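Local coordinates for protein glucosamine--fructose-6-phosphate aminotransferase [isomerizing] (Francisella tularensis subsp. tularensis, PDB 3TBF) that probably makes glucosamine 6-phosphate from fructose 6-phosphate and glutamine, the C-terminal half with its two SIS domains handling the sugar phosphate, at residues S85-I88 with Y94-N97; S103-I108 with E119-S124; E222-K227 with Y349-I354; K16-Q21 with P343-S348. All coordinates share one frame; numbering follows the deposited sequence.

Contact 1 (S85-I88 with Y94-N97)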
# COMPACT_ATOMS: atom_id res chain seq x y z
N SER A 85 7.43 10.33 3.68
CA SER A 85 6.89 9.00 3.82
C SER A 85 5.44 9.05 4.28
O SER A 85 4.99 10.01 4.95
CB SER A 85 7.74 8.15 4.76
OG SER A 85 7.69 8.68 6.06
N VAL A 86 4.66 8.04 3.90
CA VAL A 86 3.30 8.09 4.27
C VAL A 86 2.93 6.79 4.90
O VAL A 86 3.11 5.77 4.28
CB VAL A 86 2.36 8.34 3.08
CG1 VAL A 86 0.96 8.45 3.63
CG2 VAL A 86 2.70 9.65 2.38
N GLU A 87 2.35 6.84 6.11
CA GLU A 87 2.04 5.61 6.80
C GLU A 87 0.66 5.55 7.43
O GLU A 87 0.16 6.53 7.98
CB GLU A 87 3.13 5.31 7.83
CG GLU A 87 3.27 3.74 8.08
CD GLU A 87 4.51 3.35 8.89
OE1 GLU A 87 5.59 3.97 8.66
OE2 GLU A 87 4.39 2.41 9.73
N ILE A 88 0.06 4.38 7.38
CA ILE A 88 -1.18 4.14 8.07
C ILE A 88 -1.04 4.21 9.60
O ILE A 88 -0.18 3.56 10.24
CB ILE A 88 -1.77 2.78 7.68
CG1 ILE A 88 -2.25 2.85 6.24
CG2 ILE A 88 -3.05 2.50 8.49
CD1 ILE A 88 -1.93 1.62 5.47
N TYR A 94 1.83 1.24 16.70
CA TYR A 94 2.34 0.10 17.44
C TYR A 94 3.66 -0.41 16.92
O TYR A 94 4.16 -1.36 17.45
CB TYR A 94 1.33 -1.01 17.40
CG TYR A 94 0.01 -0.64 18.03
CD1 TYR A 94 -1.15 -0.54 17.24
CD2 TYR A 94 -0.10 -0.37 19.39
CE1 TYR A 94 -2.35 -0.16 17.78
CE2 TYR A 94 -1.33 -0.00 19.96
CZ TYR A 94 -2.44 0.10 19.14
OH TYR A 94 -3.65 0.46 19.68
N ARG A 95 4.26 0.22 15.92
CA ARG A 95 5.46 -0.30 15.32
C ARG A 95 6.66 0.38 15.91
O ARG A 95 6.63 1.53 16.30
CB ARG A 95 5.41 -0.04 13.82
CG ARG A 95 6.60 -0.47 13.04
CD ARG A 95 6.32 -0.40 11.57
NE ARG A 95 6.49 0.92 10.96
CZ ARG A 95 7.68 1.53 10.83
NH1 ARG A 95 8.80 0.97 11.29
NH2 ARG A 95 7.75 2.73 10.27
N ASP A 96 7.76 -0.35 15.95
CA ASP A 96 8.98 0.13 16.53
C ASP A 96 9.79 0.85 15.44
O ASP A 96 10.69 0.24 14.82
CB ASP A 96 9.70 -1.09 17.09
CG ASP A 96 10.65 -0.75 18.20
OD1 ASP A 96 11.23 0.37 18.08
OD2 ASP A 96 10.83 -1.57 19.16
N ASN A 97 9.46 2.12 15.17
CA ASN A 97 10.04 2.85 14.05
C ASN A 97 11.17 3.80 14.42
O ASN A 97 11.38 4.13 15.59
CB ASN A 97 8.96 3.65 13.33
CG ASN A 97 8.42 4.78 14.19
OD1 ASN A 97 8.09 4.58 15.36
ND2 ASN A 97 8.33 5.96 13.61

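Contact 2 (S103-I108 with E119-S124)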
# COMPACT_ATOMS: atom_id res chain seq x y z
N SER A 103 12.64 15.48 11.05
CA SER A 103 11.38 14.95 10.57
C SER A 103 10.21 15.76 11.10
O SER A 103 10.13 16.00 12.30
CB SER A 103 11.22 13.52 11.04
OG SER A 103 11.43 12.66 9.97
N LEU A 104 9.30 16.13 10.21
CA LEU A 104 8.08 16.81 10.60
C LEU A 104 6.97 15.79 10.59
O LEU A 104 6.83 15.05 9.63
CB LEU A 104 7.75 17.93 9.60
CG LEU A 104 6.49 18.73 9.84
CD1 LEU A 104 6.69 19.57 11.12
CD2 LEU A 104 6.13 19.56 8.62
N PHE A 105 6.25 15.70 11.69
CA PHE A 105 5.11 14.81 11.82
C PHE A 105 3.86 15.55 11.33
O PHE A 105 3.47 16.57 11.86
CB PHE A 105 4.96 14.37 13.29
CG PHE A 105 3.87 13.38 13.51
CD1 PHE A 105 2.54 13.79 13.64
CD2 PHE A 105 4.13 12.03 13.55
CE1 PHE A 105 1.51 12.86 13.83
CE2 PHE A 105 3.10 11.10 13.77
CZ PHE A 105 1.79 11.53 13.88
N VAL A 106 3.27 15.06 10.25
CA VAL A 106 2.09 15.65 9.67
C VAL A 106 0.97 14.64 9.80
O VAL A 106 1.09 13.50 9.34
CB VAL A 106 2.28 15.93 8.21
CG1 VAL A 106 0.94 16.41 7.55
CG2 VAL A 106 3.38 16.93 8.03
N SER A 107 -0.11 15.03 10.49
CA SER A 107 -1.30 14.21 10.52
C SER A 107 -2.43 14.83 9.68
O SER A 107 -2.48 16.03 9.41
CB SER A 107 -1.74 14.00 11.95
OG SER A 107 -2.05 15.20 12.57
N ILE A 108 -3.28 13.98 9.13
CA ILE A 108 -4.38 14.46 8.35
C ILE A 108 -5.64 13.87 8.94
O ILE A 108 -5.72 12.67 9.11
CB ILE A 108 -4.26 14.01 6.90
CG1 ILE A 108 -2.89 14.41 6.30
CG2 ILE A 108 -5.38 14.64 6.08
CD1 ILE A 108 -2.63 13.85 4.92
N GLU A 119 -3.29 9.10 18.58
CA GLU A 119 -2.30 8.45 19.41
C GLU A 119 -0.90 8.37 18.75
O GLU A 119 0.09 8.30 19.45
CB GLU A 119 -2.79 7.07 19.80
CG GLU A 119 -4.04 7.10 20.67
CD GLU A 119 -3.75 7.67 22.06
OE1 GLU A 119 -2.56 7.65 22.48
OE2 GLU A 119 -4.74 8.14 22.69
N SER A 120 -0.82 8.37 17.41
CA SER A 120 0.47 8.50 16.73
C SER A 120 1.05 9.87 17.00
O SER A 120 2.25 10.01 17.20
CB SER A 120 0.35 8.29 15.22
OG SER A 120 -0.00 6.96 14.95
N LEU A 121 0.21 10.90 17.05
CA LEU A 121 0.78 12.18 17.38
C LEU A 121 1.36 12.13 18.81
O LEU A 121 2.49 12.55 19.05
CB LEU A 121 -0.22 13.30 17.15
CG LEU A 121 0.16 14.71 17.64
CD1 LEU A 121 1.37 15.23 16.93
CD2 LEU A 121 -1.00 15.71 17.55
N ARG A 122 0.63 11.56 19.75
CA ARG A 122 1.09 11.55 21.14
C ARG A 122 2.40 10.80 21.29
O ARG A 122 3.28 11.23 22.03
CB ARG A 122 0.03 11.00 22.07
CG ARG A 122 -1.09 12.01 22.24
CD ARG A 122 -2.37 11.39 22.69
NE ARG A 122 -3.38 12.44 22.89
CZ ARG A 122 -4.62 12.23 23.32
NH1 ARG A 122 -5.03 10.99 23.60
NH2 ARG A 122 -5.46 13.24 23.47
N LYS A 123 2.53 9.71 20.56
CA LYS A 123 3.75 8.95 20.58
C LYS A 123 4.90 9.75 19.99
O LYS A 123 6.01 9.76 20.52
CB LYS A 123 3.53 7.61 19.86
CG LYS A 123 4.75 6.99 19.24
CD LYS A 123 4.50 5.56 18.71
CE LYS A 123 5.40 5.28 17.46
NZ LYS A 123 5.66 3.84 17.31
N SER A 124 4.63 10.49 18.92
CA SER A 124 5.67 11.26 18.23
C SER A 124 6.37 12.27 19.14
O SER A 124 7.48 12.72 18.87
CB SER A 124 5.05 11.98 17.02
OG SER A 124 4.47 13.18 17.44

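Contact 3 (E222-K227 with Y349-I354)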
# COMPACT_ATOMS: atom_id res chain seq x y z
N GLU A 222 -25.99 1.99 -14.17
CA GLU A 222 -26.90 0.83 -14.30
C GLU A 222 -26.09 -0.46 -14.57
O GLU A 222 -26.45 -1.53 -14.08
CB GLU A 222 -27.91 1.03 -15.43
CG GLU A 222 -29.02 2.07 -15.11
CD GLU A 222 -29.55 2.89 -16.34
OE1 GLU A 222 -29.09 2.69 -17.50
OE2 GLU A 222 -30.44 3.77 -16.15
N TYR A 223 -25.00 -0.33 -15.33
CA TYR A 223 -24.07 -1.42 -15.57
C TYR A 223 -23.63 -2.14 -14.26
O TYR A 223 -23.30 -3.32 -14.32
CB TYR A 223 -22.85 -0.92 -16.37
CG TYR A 223 -21.86 -2.01 -16.69
CD1 TYR A 223 -22.11 -2.93 -17.71
CD2 TYR A 223 -20.68 -2.14 -15.95
CE1 TYR A 223 -21.19 -3.95 -17.98
CE2 TYR A 223 -19.76 -3.16 -16.23
CZ TYR A 223 -20.04 -4.06 -17.23
OH TYR A 223 -19.14 -5.07 -17.47
N PHE A 224 -23.68 -1.48 -13.11
CA PHE A 224 -23.10 -2.05 -11.90
C PHE A 224 -24.14 -2.79 -11.05
O PHE A 224 -23.79 -3.36 -10.00
CB PHE A 224 -22.39 -1.00 -11.04
CG PHE A 224 -21.08 -0.49 -11.62
CD1 PHE A 224 -21.07 0.38 -12.68
CD2 PHE A 224 -19.86 -0.85 -11.05
CE1 PHE A 224 -19.90 0.88 -13.20
CE2 PHE A 224 -18.66 -0.37 -11.56
CZ PHE A 224 -18.68 0.50 -12.65
N SER A 225 -25.39 -2.82 -11.49
CA SER A 225 -26.46 -3.34 -10.61
C SER A 225 -26.29 -4.80 -10.22
O SER A 225 -26.64 -5.18 -9.11
CB SER A 225 -27.84 -3.15 -11.23
OG SER A 225 -27.88 -3.73 -12.51
N ASP A 226 -25.76 -5.61 -11.13
CA ASP A 226 -25.53 -7.03 -10.86
C ASP A 226 -24.06 -7.39 -10.58
O ASP A 226 -23.72 -8.59 -10.54
CB ASP A 226 -26.07 -7.90 -12.00
CG ASP A 226 -25.31 -7.70 -13.30
OD1 ASP A 226 -24.47 -6.78 -13.41
OD2 ASP A 226 -25.57 -8.49 -14.24
N LYS A 227 -23.21 -6.39 -10.36
CA LYS A 227 -21.78 -6.60 -10.24
C LYS A 227 -21.35 -6.64 -8.80
O LYS A 227 -21.84 -5.84 -7.98
CB LYS A 227 -21.02 -5.49 -10.97
CG LYS A 227 -21.29 -5.42 -12.45
CD LYS A 227 -21.07 -6.78 -13.17
CE LYS A 227 -21.17 -6.65 -14.68
NZ LYS A 227 -22.52 -6.23 -15.08
N TYR A 349 -21.79 7.36 -5.74
CA TYR A 349 -23.12 7.79 -5.35
C TYR A 349 -24.20 7.10 -6.15
O TYR A 349 -25.08 6.48 -5.60
CB TYR A 349 -23.28 9.30 -5.47
CG TYR A 349 -24.71 9.75 -5.26
CD1 TYR A 349 -25.24 9.90 -3.97
CD2 TYR A 349 -25.55 10.02 -6.36
CE1 TYR A 349 -26.57 10.32 -3.77
CE2 TYR A 349 -26.87 10.42 -6.18
CZ TYR A 349 -27.38 10.56 -4.88
OH TYR A 349 -28.69 10.94 -4.73
N HIS A 350 -24.13 7.18 -7.46
CA HIS A 350 -25.17 6.55 -8.26
C HIS A 350 -25.24 5.02 -8.17
O HIS A 350 -26.33 4.46 -8.23
CB HIS A 350 -25.02 6.95 -9.69
CG HIS A 350 -25.34 8.38 -9.92
ND1 HIS A 350 -26.60 8.91 -9.69
CD2 HIS A 350 -24.57 9.41 -10.33
CE1 HIS A 350 -26.59 10.20 -9.99
NE2 HIS A 350 -25.37 10.53 -10.38
N VAL A 351 -24.10 4.33 -8.00
CA VAL A 351 -24.12 2.90 -7.93
C VAL A 351 -24.75 2.51 -6.61
O VAL A 351 -25.48 1.52 -6.53
CB VAL A 351 -22.74 2.34 -8.11
CG1 VAL A 351 -22.67 0.85 -7.72
CG2 VAL A 351 -22.32 2.61 -9.52
N ALA A 352 -24.55 3.35 -5.59
CA ALA A 352 -25.18 3.13 -4.29
C ALA A 352 -26.68 3.22 -4.40
O ALA A 352 -27.40 2.40 -3.84
CB ALA A 352 -24.69 4.13 -3.26
N ILE A 353 -27.16 4.20 -5.15
CA ILE A 353 -28.61 4.31 -5.35
C ILE A 353 -29.17 3.09 -6.09
O ILE A 353 -30.14 2.47 -5.64
CB ILE A 353 -29.00 5.57 -6.10
CG1 ILE A 353 -28.54 6.80 -5.32
CG2 ILE A 353 -30.53 5.61 -6.32
CD1 ILE A 353 -29.13 6.92 -3.99
N ILE A 354 -28.55 2.72 -7.21
CA ILE A 354 -28.87 1.47 -7.91
C ILE A 354 -28.93 0.25 -6.99
O ILE A 354 -29.83 -0.54 -7.08
CB ILE A 354 -27.85 1.15 -9.00
CG1 ILE A 354 -27.96 2.14 -10.18
CG2 ILE A 354 -28.03 -0.26 -9.50
CD1 ILE A 354 -29.12 1.88 -11.09

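Contact 4 (K16-Q21 with P343-S348)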
# COMPACT_ATOMS: atom_id res chain seq x y z
N LYS A 16 -25.28 16.74 -2.01
CA LYS A 16 -25.01 18.15 -1.71
C LYS A 16 -23.51 18.41 -1.49
O LYS A 16 -22.98 19.43 -1.93
CB LYS A 16 -25.73 18.58 -0.44
CG LYS A 16 -25.29 19.96 0.04
CD LYS A 16 -26.04 20.39 1.23
CE LYS A 16 -25.36 20.01 2.52
NZ LYS A 16 -24.65 21.23 3.03
N GLU A 17 -22.85 17.47 -0.82
CA GLU A 17 -21.47 17.67 -0.43
C GLU A 17 -20.58 17.54 -1.62
O GLU A 17 -19.59 18.23 -1.73
CB GLU A 17 -21.08 16.74 0.70
CG GLU A 17 -21.60 17.29 2.06
CD GLU A 17 -21.98 16.21 3.10
OE1 GLU A 17 -21.34 15.13 3.12
OE2 GLU A 17 -22.91 16.46 3.91
N ILE A 18 -20.93 16.67 -2.54
CA ILE A 18 -20.16 16.57 -3.74
C ILE A 18 -20.28 17.88 -4.48
O ILE A 18 -19.29 18.37 -5.01
CB ILE A 18 -20.65 15.44 -4.61
CG1 ILE A 18 -20.26 14.11 -4.00
CG2 ILE A 18 -20.08 15.55 -5.95
CD1 ILE A 18 -20.92 12.93 -4.64
N TYR A 19 -21.48 18.46 -4.48
CA TYR A 19 -21.71 19.73 -5.17
C TYR A 19 -21.23 20.95 -4.42
O TYR A 19 -21.22 21.99 -5.02
CB TYR A 19 -23.17 19.92 -5.55
CG TYR A 19 -23.48 19.26 -6.86
CD1 TYR A 19 -23.74 17.91 -6.93
CD2 TYR A 19 -23.52 19.99 -8.03
CE1 TYR A 19 -24.05 17.31 -8.14
CE2 TYR A 19 -23.84 19.40 -9.23
CZ TYR A 19 -24.11 18.05 -9.28
OH TYR A 19 -24.39 17.42 -10.48
N GLU A 20 -20.82 20.82 -3.16
CA GLU A 20 -20.21 21.95 -2.45
C GLU A 20 -18.72 22.07 -2.74
O GLU A 20 -18.05 22.98 -2.29
CB GLU A 20 -20.34 21.74 -0.96
CG GLU A 20 -21.66 22.09 -0.33
CD GLU A 20 -21.60 21.98 1.21
OE1 GLU A 20 -21.70 20.86 1.76
OE2 GLU A 20 -21.42 23.02 1.86
N GLN A 21 -18.15 21.13 -3.48
CA GLN A 21 -16.70 21.08 -3.58
C GLN A 21 -16.08 22.26 -4.25
O GLN A 21 -15.04 22.71 -3.88
CB GLN A 21 -16.25 19.75 -4.21
CG GLN A 21 -16.39 18.62 -3.24
CD GLN A 21 -16.05 17.31 -3.80
OE1 GLN A 21 -15.09 16.63 -3.36
NE2 GLN A 21 -16.88 16.88 -4.73
N PRO A 343 -15.71 12.50 -10.58
CA PRO A 343 -16.44 11.49 -11.27
C PRO A 343 -16.51 10.22 -10.47
O PRO A 343 -17.50 9.49 -10.56
CB PRO A 343 -15.59 11.22 -12.55
CG PRO A 343 -14.63 12.32 -12.70
CD PRO A 343 -14.71 13.17 -11.47
N LEU A 344 -15.44 9.91 -9.74
CA LEU A 344 -15.39 8.70 -9.01
C LEU A 344 -16.35 8.83 -7.82
O LEU A 344 -16.99 7.86 -7.41
CB LEU A 344 -13.96 8.43 -8.59
CG LEU A 344 -12.91 8.35 -9.71
CD1 LEU A 344 -11.53 7.88 -9.17
CD2 LEU A 344 -13.37 7.40 -10.82
N GLN A 345 -16.50 10.03 -7.28
CA GLN A 345 -17.44 10.19 -6.16
C GLN A 345 -18.83 10.03 -6.70
O GLN A 345 -19.66 9.41 -6.06
CB GLN A 345 -17.34 11.53 -5.48
CG GLN A 345 -16.00 11.87 -4.99
CD GLN A 345 -15.86 13.33 -4.64
OE1 GLN A 345 -16.41 14.22 -5.31
NE2 GLN A 345 -15.15 13.59 -3.54
N LEU A 346 -19.09 10.61 -7.88
CA LEU A 346 -20.42 10.54 -8.47
C LEU A 346 -20.78 9.10 -8.85
O LEU A 346 -21.92 8.65 -8.69
CB LEU A 346 -20.51 11.45 -9.68
CG LEU A 346 -20.61 12.96 -9.41
CD1 LEU A 346 -20.65 13.81 -10.71
CD2 LEU A 346 -21.82 13.31 -8.62
N LEU A 347 -19.79 8.35 -9.28
CA LEU A 347 -19.99 6.99 -9.63
C LEU A 347 -20.44 6.24 -8.44
O LEU A 347 -21.36 5.42 -8.51
CB LEU A 347 -18.70 6.38 -10.16
CG LEU A 347 -18.83 4.91 -10.68
CD1 LEU A 347 -19.92 4.75 -11.77
CD2 LEU A 347 -17.49 4.36 -11.15
N SER A 348 -19.78 6.48 -7.32
CA SER A 348 -20.08 5.70 -6.16
C SER A 348 -21.43 6.09 -5.61
O SER A 348 -22.15 5.24 -5.10
CB SER A 348 -18.99 5.81 -5.07
OG SER A 348 -19.15 7.04 -4.36

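Contact 1 (S85-I88 with Y94-N97)
Glu87 and Arg95 meet in a side-on, two-pronged salt bridge that carries the whole contact. Arg95 NE donates to Glu87 OE2 over 2.9 Å, nearly straight at 168°, while Arg95 NH2 reaches Glu87 OE1 at 3.0 Å. Each carboxylate oxygen receives its donor on the syn lone pair, and both oxygens lie close to the guanidinium plane. The two flat groups are only 18° from coplanar, so the paired bonds fix the rotation of both ends. Glu87 offers its carboxylate on a chain that is extended beyond CG, whereas Arg95 bends at chi3 (83°) and thereby presents its NE side. Glu87 belongs to strand 84-88, an outermost strand, within this chain, of the parallel sheet of the first SIS domain, and Arg95 lies in the loop that follows helix 89-92. Backbone hydrogen bonding with Ile59 ties Glu87 to the adjacent strand 56-61, and Ile92 packs against its side chain. At the subunit interface the remaining guanidinium nitrogen, Arg95 NH1, makes a salt bridge with Glu77 of the second subunit, whose Tyr74 also packs on Arg95. Lys73 of the second subunit adds a long, weak ion pair to Glu87 OE1.

Contact 2 (S103-I108 with E119-S124)
Phe105 sends its ring out from the strand onto the helix backbone between Ser120 and Ser124. With CG anti to the backbone N (chi1 -176°), CB directs the ring at the helix. At its near end, Phe105 CG faces Ser124 CB, and Phe105 CD2 comes within 3.6 Å of Ser124 CB. That methylene sits over one face, 4.0 Å from the Phe105 ring centroid and 29° off the normal, a CH-pi contact. Ser124 OG also lies over this face, toward the rim, and is satisfied by donating to Leu121 O at 2.6 Å, on a lone pair in the carbonyl plane. Along the other flank of the ring, Phe105 CD1 touches Leu121 CD1 at 3.8 Å and Phe105 CE1 lies 3.7 Å from Leu121 CA. Phe105 CE2 approaches Ser120 O. At the tip, Phe105 CZ is 3.6 Å from Leu121 N and also borders CB of Ser120, a residue whose OG is hydrogen-bonded to Asp116 O. The strand and helix segments run nearly antiparallel, their axes 9.5 Å apart, as the first two elements of the beta-alpha-beta unit formed by strand 103-109, helix 115-124 and strand 129-136. Tyr129 of the last strand meets the Phe105 ring edge-to-face, and Val60 of strand 56-61 packs against it from the other neighbouring strand.

Contact 3 (E222-K227 with Y349-I354)
Phe224 and Val351 cross obliquely, both valine methyls resting against the root of the aromatic side chain. Phe224 CB lies 3.8 Å from Val351 CG1 and 3.9 Å from Val351 CG2, and the latter methyl also reaches Phe224 CG. The start of the phenylalanine faces the helix, but the far end of its ring leads away towards Pro278 and Val280 of strand 278-283, and Val351 CG2 approaches the ring at a slant, neither over a face nor at an edge. One helical turn further on, Ile354 meets Ser225 and Glu222 with its two branches. Its CG2, anti to the backbone N, presses on Ser225, with Ile354 CG2 and Ser225 CB only 3.4 Å apart, tighter than usual van der Waals packing. The other branch brings Ile354 CD1 to 4.0 Å from Glu222 CG; here the two side chains cross at about a right angle. The loop joins helix 214-221 to strand 229-234 of the second SIS domain, and passes through a type I turn from Phe224 to Lys227, while Val351 and Ile354 line the C-terminal part of helix 335-355. Within the loop, Glu222 O accepts from both Ser225 N and Ser225 OG, each at 3.1 Å. The hydroxyl bond is possible because chi1 of Ser225 (55°) sets OG between the backbone N and the carbonyl carbon, so the polar atom turns back to the loop as CB meets the isoleucine. Just past the segment, Lys355 NZ adds hydrogen bonds to Ser225 O and Lys227 O, while Ser221 packs against both Val351 and Ile354.

Contact 4 (K16-Q21 with P343-S348)
Gln21 and Gln345 bond amide to amide from opposite directions, each acting as donor and acceptor. Gln21 NE2 gives to Gln345 OE1 at 2.8 Å, on a lone pair in the carbonyl plane, and Gln345 NE2 returns a bond to Gln21 OE1 at 3.0 Å, tilted 24° from that oxygen's carbonyl plane. The amide planes are 26° apart, which accounts for the slight skew of this closed pair. Gln21 NE2 also donates to Ile18 O (2.8 Å), so its two N-H groups, both used close to the amide plane, hold the amide between the Ile18 carbonyl and the facing helix; Gln21 OE1 has a second partner in Thr168 OG1. All four amide heteroatoms of this buried pair thus have hydrogen-bond partners. Beside the amide pair, Ile18 and Gln345 slide past each other in opposite directions, with Ile18 CD1 against Gln345 CB at 3.9 Å. The other branch, Ile18 CG2, meets Leu346 CD2 at the same 3.9 Å. Thr164 packs on both Ile18 and Gln345, and Leu346 continues into Asp214 and Ile217 of helix 214-221. The arrangement is helix-to-helix packing that joins the N-terminal helix 13-19 and the start of the next helix to the long C-terminal helix 335-355 of the second SIS domain, bringing the two ends of the chain's fold together.

Contacts 2 and 4 are buried, whereas contacts 1 and 3 are only partly so. Contacts 1 and 2 share the parallel sheet of the first SIS domain, their centres 10 Å apart, and Lys123 of the helix in contact 2 hydrogen-bonds Asn97 of the loop in contact 1. Their chemistry differs: charge pairing beside the second subunit against aromatic packing inside one chain. Contacts 3 and 4 both use helix 335-355 and touch through Phe224 and Leu347; one meets across its segments through carbon atoms alone, the other joins an amide pair to aliphatic packing. Contact 4 closes a chain loop within which contacts 1 and 2 are nested, about 30 Å away between centres.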